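Local coordinates for putative uncharacterized protein (Toxoplasma gondii, PDB 4FBD) that is of unknown function but belongs to the DUF3228 family of conserved proteins and is seen as an assembly of two chains, at residues S105-G119 and L131-L144. Residues are numbered along the deposited sequence; the frame is centred on the assembly and turned at random.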
loop_
_atom_site.group_PDB
_atom_site.type_symbol
_atom_site.label_atom_id
_atom_site.label_comp_id
_atom_site.label_asym_id
_atom_site.label_seq_id
_atom_site.Cartn_x
_atom_site.Cartn_y
_atom_site.Cartn_z
ATOM N N SER A 105 -15.098 -6.579 -6.106
ATOM C CA SER A 105 -14.143 -7.271 -5.263
ATOM C C SER A 105 -14.725 -8.518 -4.585
ATOM O O SER A 105 -15.925 -8.747 -4.603
ATOM C CB SER A 105 -13.651 -6.296 -4.221
ATOM O OG SER A 105 -14.739 -5.815 -3.499
ATOM N N LEU A 106 -13.837 -9.327 -4.002
ATOM C CA LEU A 106 -14.198 -10.566 -3.323
ATOM C C LEU A 106 -13.539 -10.643 -1.950
ATOM O O LEU A 106 -12.507 -10.010 -1.717
ATOM C CB LEU A 106 -13.742 -11.792 -4.133
ATOM C CG LEU A 106 -14.458 -12.081 -5.451
ATOM C CD1 LEU A 106 -13.594 -12.927 -6.352
ATOM C CD2 LEU A 106 -15.816 -12.738 -5.212
ATOM N N PRO A 107 -14.134 -11.428 -1.050
ATOM C CA PRO A 107 -13.572 -11.629 0.267
ATOM C C PRO A 107 -12.354 -12.532 0.190
ATOM O O PRO A 107 -12.287 -13.429 -0.661
ATOM C CB PRO A 107 -14.690 -12.321 1.070
ATOM C CG PRO A 107 -15.763 -12.700 0.094
ATOM C CD PRO A 107 -15.519 -11.946 -1.184
ATOM N N ILE A 108 -11.387 -12.277 1.050
ATOM C CA ILE A 108 -10.199 -13.105 1.090
ATOM C C ILE A 108 -10.460 -14.124 2.166
ATOM O O ILE A 108 -10.730 -13.736 3.286
ATOM C CB ILE A 108 -8.967 -12.269 1.445
ATOM C CG1 ILE A 108 -8.740 -11.201 0.372
ATOM C CG2 ILE A 108 -7.745 -13.149 1.505
ATOM C CD1 ILE A 108 -7.894 -10.042 0.849
ATOM N N THR A 109 -10.429 -15.409 1.828
ATOM C CA THR A 109 -10.639 -16.473 2.816
ATOM C C THR A 109 -9.390 -17.343 2.923
ATOM O O THR A 109 -8.453 -17.184 2.151
ATOM C CB THR A 109 -11.750 -17.388 2.400
ATOM O OG1 THR A 109 -11.354 -18.064 1.207
ATOM C CG2 THR A 109 -13.060 -16.603 2.140
ATOM N N ALA A 110 -9.381 -18.279 3.873
ATOM C CA ALA A 110 -8.234 -19.170 4.020
ATOM C C ALA A 110 -8.101 -20.048 2.764
ATOM O O ALA A 110 -7.003 -20.414 2.390
ATOM C CB ALA A 110 -8.347 -20.056 5.295
ATOM N N ASP A 111 -9.216 -20.360 2.111
ATOM C CA ASP A 111 -9.174 -21.196 0.938
ATOM C C ASP A 111 -8.780 -20.482 -0.348
ATOM O O ASP A 111 -8.271 -21.137 -1.268
ATOM C CB ASP A 111 -10.520 -21.919 0.744
ATOM C CG ASP A 111 -10.746 -23.031 1.783
ATOM O OD1 ASP A 111 -9.871 -23.231 2.665
ATOM O OD2 ASP A 111 -11.793 -23.699 1.727
ATOM N N ASN A 112 -8.983 -19.166 -0.445
ATOM C CA ASN A 112 -8.616 -18.478 -1.681
ATOM C C ASN A 112 -7.425 -17.525 -1.596
ATOM O O ASN A 112 -6.998 -16.997 -2.597
ATOM C CB ASN A 112 -9.806 -17.739 -2.238
ATOM C CG ASN A 112 -10.171 -16.537 -1.437
ATOM O OD1 ASN A 112 -9.395 -16.062 -0.610
ATOM N ND2 ASN A 112 -11.351 -16.020 -1.684
ATOM N N GLU A 113 -6.870 -17.337 -0.411
ATOM C CA GLU A 113 -5.782 -16.396 -0.214
ATOM C C GLU A 113 -4.590 -16.595 -1.159
ATOM O O GLU A 113 -3.992 -15.617 -1.670
ATOM C CB GLU A 113 -5.294 -16.488 1.231
ATOM C CG GLU A 113 -4.234 -15.455 1.531
ATOM C CD GLU A 113 -3.645 -15.591 2.918
ATOM O OE1 GLU A 113 -3.904 -16.616 3.591
ATOM O OE2 GLU A 113 -2.910 -14.664 3.309
ATOM N N HIS A 114 -4.230 -17.851 -1.390
ATOM C CA HIS A 114 -3.095 -18.148 -2.244
ATOM C C HIS A 114 -3.307 -17.820 -3.740
ATOM O O HIS A 114 -2.341 -17.798 -4.522
ATOM C CB HIS A 114 -2.676 -19.606 -2.061
ATOM C CG HIS A 114 -3.662 -20.603 -2.595
ATOM N ND1 HIS A 114 -4.869 -20.857 -1.981
ATOM C CD2 HIS A 114 -3.596 -21.445 -3.658
ATOM C CE1 HIS A 114 -5.510 -21.812 -2.643
ATOM N NE2 HIS A 114 -4.763 -22.184 -3.667
ATOM N N LEU A 115 -4.552 -17.544 -4.119
ATOM C CA LEU A 115 -4.905 -17.207 -5.492
ATOM C C LEU A 115 -4.666 -15.739 -5.839
ATOM O O LEU A 115 -4.676 -15.372 -7.006
ATOM C CB LEU A 115 -6.373 -17.551 -5.735
ATOM C CG LEU A 115 -6.705 -19.032 -5.592
ATOM C CD1 LEU A 115 -8.210 -19.266 -5.867
ATOM C CD2 LEU A 115 -5.772 -19.880 -6.570
ATOM N N LEU A 116 -4.474 -14.913 -4.815
ATOM C CA LEU A 116 -4.190 -13.485 -4.964
ATOM C C LEU A 116 -2.892 -13.318 -5.707
ATOM O O LEU A 116 -2.026 -14.173 -5.636
ATOM C CB LEU A 116 -4.044 -12.791 -3.581
ATOM C CG LEU A 116 -5.297 -12.594 -2.716
ATOM C CD1 LEU A 116 -4.966 -12.320 -1.257
ATOM C CD2 LEU A 116 -6.276 -11.495 -3.243
ATOM N N ARG A 117 -2.795 -12.234 -6.465
ATOM C CA ARG A 117 -1.599 -11.873 -7.190
ATOM C C ARG A 117 -1.352 -10.426 -6.838
ATOM O O ARG A 117 -2.269 -9.724 -6.419
ATOM C CB ARG A 117 -1.785 -12.068 -8.695
ATOM C CG ARG A 117 -1.898 -13.533 -9.118
ATOM C CD ARG A 117 -0.617 -14.244 -8.878
ATOM N NE ARG A 117 -0.671 -15.676 -9.192
ATOM C CZ ARG A 117 -0.866 -16.669 -8.326
ATOM N NH1 ARG A 117 -1.097 -16.456 -7.032
ATOM N NH2 ARG A 117 -0.849 -17.903 -8.776
ATOM N N SER A 118 -0.123 -9.970 -6.974
ATOM C CA SER A 118 0.196 -8.592 -6.615
ATOM C C SER A 118 1.279 -8.015 -7.492
ATOM O O SER A 118 2.075 -8.749 -8.102
ATOM C CB SER A 118 0.666 -8.549 -5.178
ATOM O OG SER A 118 1.863 -9.305 -5.012
ATOM N N GLY A 119 1.318 -6.689 -7.544
ATOM C CA GLY A 119 2.336 -6.008 -8.323
ATOM C C GLY A 119 2.199 -4.511 -8.254
ATOM O O GLY A 119 1.289 -3.991 -7.614
ATOM N N LEU A 131 1.943 -0.668 -5.122
ATOM C CA LEU A 131 1.679 -2.057 -4.836
ATOM C C LEU A 131 0.171 -2.257 -4.719
ATOM O O LEU A 131 -0.503 -1.546 -4.020
ATOM C CB LEU A 131 2.378 -2.479 -3.548
ATOM C CG LEU A 131 2.338 -3.980 -3.223
ATOM C CD1 LEU A 131 2.864 -4.784 -4.371
ATOM C CD2 LEU A 131 3.135 -4.298 -1.960
ATOM N N THR A 132 -0.327 -3.263 -5.402
ATOM C CA THR A 132 -1.756 -3.537 -5.461
ATOM C C THR A 132 -1.907 -5.030 -5.459
ATOM O O THR A 132 -1.001 -5.730 -5.930
ATOM C CB THR A 132 -2.299 -3.005 -6.795
ATOM O OG1 THR A 132 -1.871 -1.638 -6.950
ATOM C CG2 THR A 132 -3.809 -3.088 -6.861
ATOM N N ARG A 133 -3.009 -5.534 -4.897
ATOM C CA ARG A 133 -3.267 -6.976 -4.947
ATOM C C ARG A 133 -4.656 -7.224 -5.476
ATOM O O ARG A 133 -5.584 -6.416 -5.274
ATOM C CB ARG A 133 -3.091 -7.635 -3.602
ATOM C CG ARG A 133 -4.039 -7.250 -2.520
ATOM C CD ARG A 133 -3.725 -8.046 -1.292
ATOM N NE ARG A 133 -4.614 -7.718 -0.178
ATOM C CZ ARG A 133 -4.560 -8.292 1.016
ATOM N NH1 ARG A 133 -3.687 -9.231 1.272
ATOM N NH2 ARG A 133 -5.408 -7.919 1.968
ATOM N N TRP A 134 -4.821 -8.358 -6.119
ATOM C CA TRP A 134 -6.093 -8.684 -6.712
ATOM C C TRP A 134 -6.275 -10.173 -6.949
ATOM O O TRP A 134 -5.326 -10.934 -6.943
ATOM C CB TRP A 134 -6.192 -7.975 -8.060
ATOM C CG TRP A 134 -5.136 -8.460 -9.015
ATOM C CD1 TRP A 134 -5.240 -9.513 -9.852
ATOM C CD2 TRP A 134 -3.809 -7.938 -9.200
ATOM N NE1 TRP A 134 -4.077 -9.684 -10.561
ATOM C CE2 TRP A 134 -3.181 -8.729 -10.183
ATOM C CE3 TRP A 134 -3.101 -6.875 -8.647
ATOM C CZ2 TRP A 134 -1.878 -8.504 -10.613
ATOM C CZ3 TRP A 134 -1.791 -6.636 -9.090
ATOM C CH2 TRP A 134 -1.200 -7.450 -10.053
ATOM N N PHE A 135 -7.519 -10.563 -7.163
ATOM C CA PHE A 135 -7.862 -11.927 -7.572
ATOM C C PHE A 135 -8.004 -11.867 -9.081
ATOM O O PHE A 135 -8.739 -11.038 -9.613
ATOM C CB PHE A 135 -9.213 -12.392 -7.032
ATOM C CG PHE A 135 -9.205 -12.743 -5.597
ATOM C CD1 PHE A 135 -8.561 -13.856 -5.164
ATOM C CD2 PHE A 135 -9.908 -11.990 -4.684
ATOM C CE1 PHE A 135 -8.556 -14.211 -3.817
ATOM C CE2 PHE A 135 -9.929 -12.341 -3.360
ATOM C CZ PHE A 135 -9.243 -13.450 -2.917
ATOM N N PRO A 136 -7.319 -12.757 -9.775
ATOM C CA PRO A 136 -7.446 -12.790 -11.208
ATOM C C PRO A 136 -8.746 -13.446 -11.629
ATOM O O PRO A 136 -9.418 -14.082 -10.811
ATOM C CB PRO A 136 -6.240 -13.600 -11.671
ATOM C CG PRO A 136 -5.598 -14.141 -10.480
ATOM C CD PRO A 136 -6.226 -13.590 -9.261
ATOM N N MET A 137 -9.088 -13.293 -12.906
ATOM C CA MET A 137 -10.338 -13.830 -13.438
ATOM C C MET A 137 -10.426 -15.350 -13.444
ATOM O O MET A 137 -11.531 -15.894 -13.355
ATOM C CB MET A 137 -10.602 -13.275 -14.837
ATOM C CG MET A 137 -10.906 -11.784 -14.826
ATOM S SD MET A 137 -12.354 -11.413 -13.831
ATOM C CE MET A 137 -13.639 -12.154 -14.832
ATOM N N SER A 138 -9.287 -16.038 -13.520
ATOM C CA SER A 138 -9.298 -17.499 -13.504
ATOM C C SER A 138 -9.999 -18.002 -12.243
ATOM O O SER A 138 -10.586 -19.093 -12.245
ATOM C CB SER A 138 -7.881 -18.075 -13.618
ATOM O OG SER A 138 -7.056 -17.584 -12.585
ATOM N N TYR A 139 -9.918 -17.240 -11.153
ATOM C CA TYR A 139 -10.688 -17.598 -9.946
ATOM C C TYR A 139 -12.024 -16.829 -9.908
ATOM O O TYR A 139 -13.083 -17.413 -9.767
ATOM C CB TYR A 139 -9.906 -17.313 -8.677
ATOM C CG TYR A 139 -10.765 -17.286 -7.443
ATOM C CD1 TYR A 139 -11.326 -18.448 -6.924
ATOM C CD2 TYR A 139 -10.955 -16.114 -6.746
ATOM C CE1 TYR A 139 -12.106 -18.425 -5.751
ATOM C CE2 TYR A 139 -11.706 -16.087 -5.591
ATOM C CZ TYR A 139 -12.273 -17.246 -5.098
ATOM O OH TYR A 139 -13.013 -17.180 -3.943
ATOM N N ALA A 140 -11.947 -15.513 -10.085
ATOM C CA ALA A 140 -13.108 -14.641 -9.996
ATOM C C ALA A 140 -14.269 -15.045 -10.880
ATOM O O ALA A 140 -15.416 -14.968 -10.458
ATOM C CB ALA A 140 -12.700 -13.220 -10.271
ATOM N N LYS A 141 -14.014 -15.509 -12.085
ATOM C CA LYS A 141 -15.128 -15.894 -12.956
ATOM C C LYS A 141 -15.960 -16.971 -12.287
ATOM O O LYS A 141 -17.115 -17.062 -12.566
ATOM C CB LYS A 141 -14.664 -16.365 -14.344
ATOM C CG LYS A 141 -13.904 -17.714 -14.354
ATOM C CD LYS A 141 -13.253 -18.025 -15.730
ATOM C CE LYS A 141 -12.395 -19.308 -15.656
ATOM N NZ LYS A 141 -13.228 -20.549 -15.378
ATOM N N ASP A 142 -15.373 -17.767 -11.387
ATOM C CA ASP A 142 -16.112 -18.849 -10.714
ATOM C C ASP A 142 -16.444 -18.527 -9.255
ATOM O O ASP A 142 -16.787 -19.426 -8.473
ATOM C CB ASP A 142 -15.290 -20.151 -10.782
ATOM C CG ASP A 142 -15.147 -20.707 -12.217
ATOM O OD1 ASP A 142 -16.121 -20.704 -12.981
ATOM O OD2 ASP A 142 -14.059 -21.201 -12.552
ATOM N N ALA A 143 -16.344 -17.259 -8.878
ATOM C CA ALA A 143 -16.613 -16.819 -7.492
ATOM C C ALA A 143 -17.595 -15.677 -7.399
ATOM O O ALA A 143 -18.399 -15.619 -6.476
ATOM C CB ALA A 143 -15.294 -16.401 -6.815
ATOM N N LEU A 144 -17.507 -14.734 -8.322
ATOM C CA LEU A 144 -18.407 -13.572 -8.321
ATOM C C LEU A 144 -19.902 -13.881 -8.519
ATOM O O LEU A 144 -20.291 -14.593 -9.421
ATOM C CB LEU A 144 -18.000 -12.617 -9.410
ATOM C CG LEU A 144 -16.733 -11.833 -9.170
ATOM C CD1 LEU A 144 -16.221 -11.350 -10.518
ATOM C CD2 LEU A 144 -17.014 -10.683 -8.217
#
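Arg117, Ser118 and Gly119 pair with Thr132, Arg133 and Trp134 in an antiparallel beta hairpin, and the loop before it folds over Phe135 and Tyr139. The hairpin forms one edge of a four-stranded mixed sheet, with strand 117-121 outermost within the chain. Arg117 and Trp134 are a hydrogen-bonded pair: Arg117 N reaches Trp134 O at 2.9 Å, and Trp134 N returns a bond to Arg117 O. Gly119 and Thr132 exchange a second such couple. The Trp134 ring turns back across the neighbouring strand, its CG set between the backbone N and carbonyl carbon (chi1 63°). One face of the Trp134 ring lies on the backbone of 117-118, with Arg117 O 3.6 Å above its plane. Trp134 NE1 bonds Lys238 O.

Phe135 is clamped on both faces. Leu116 CD2 sits over the ring centre in a CH-pi contact, 3.5 Å from the centroid of the Phe135 ring. Tyr139 CE2 lies over the opposite face, toward the rim. Leu106 O and Asn112 O meet the ring edge in its plane. Leu106 CD1 packs on Tyr139, Ala140 and Ala143, while its CD2 touches Leu144 CD2.

Arg133 and Ser118 form the non-hydrogen-bonded pair between the two couples. The Arg133 guanidinium has Ile108 CD1 over one face; its NH2 bonds Trp229 O and its NH1 bonds Ser118 OG of the second subunit.

The Asn112 amide ties the loop together. Asn112 OD1 accepts from Thr109 N. Asn112 ND2 gives one hydrogen to Pro107 O at 2.9 Å. The other goes nearly straight, at 172°, from Asn112 ND2 to Tyr139 OH.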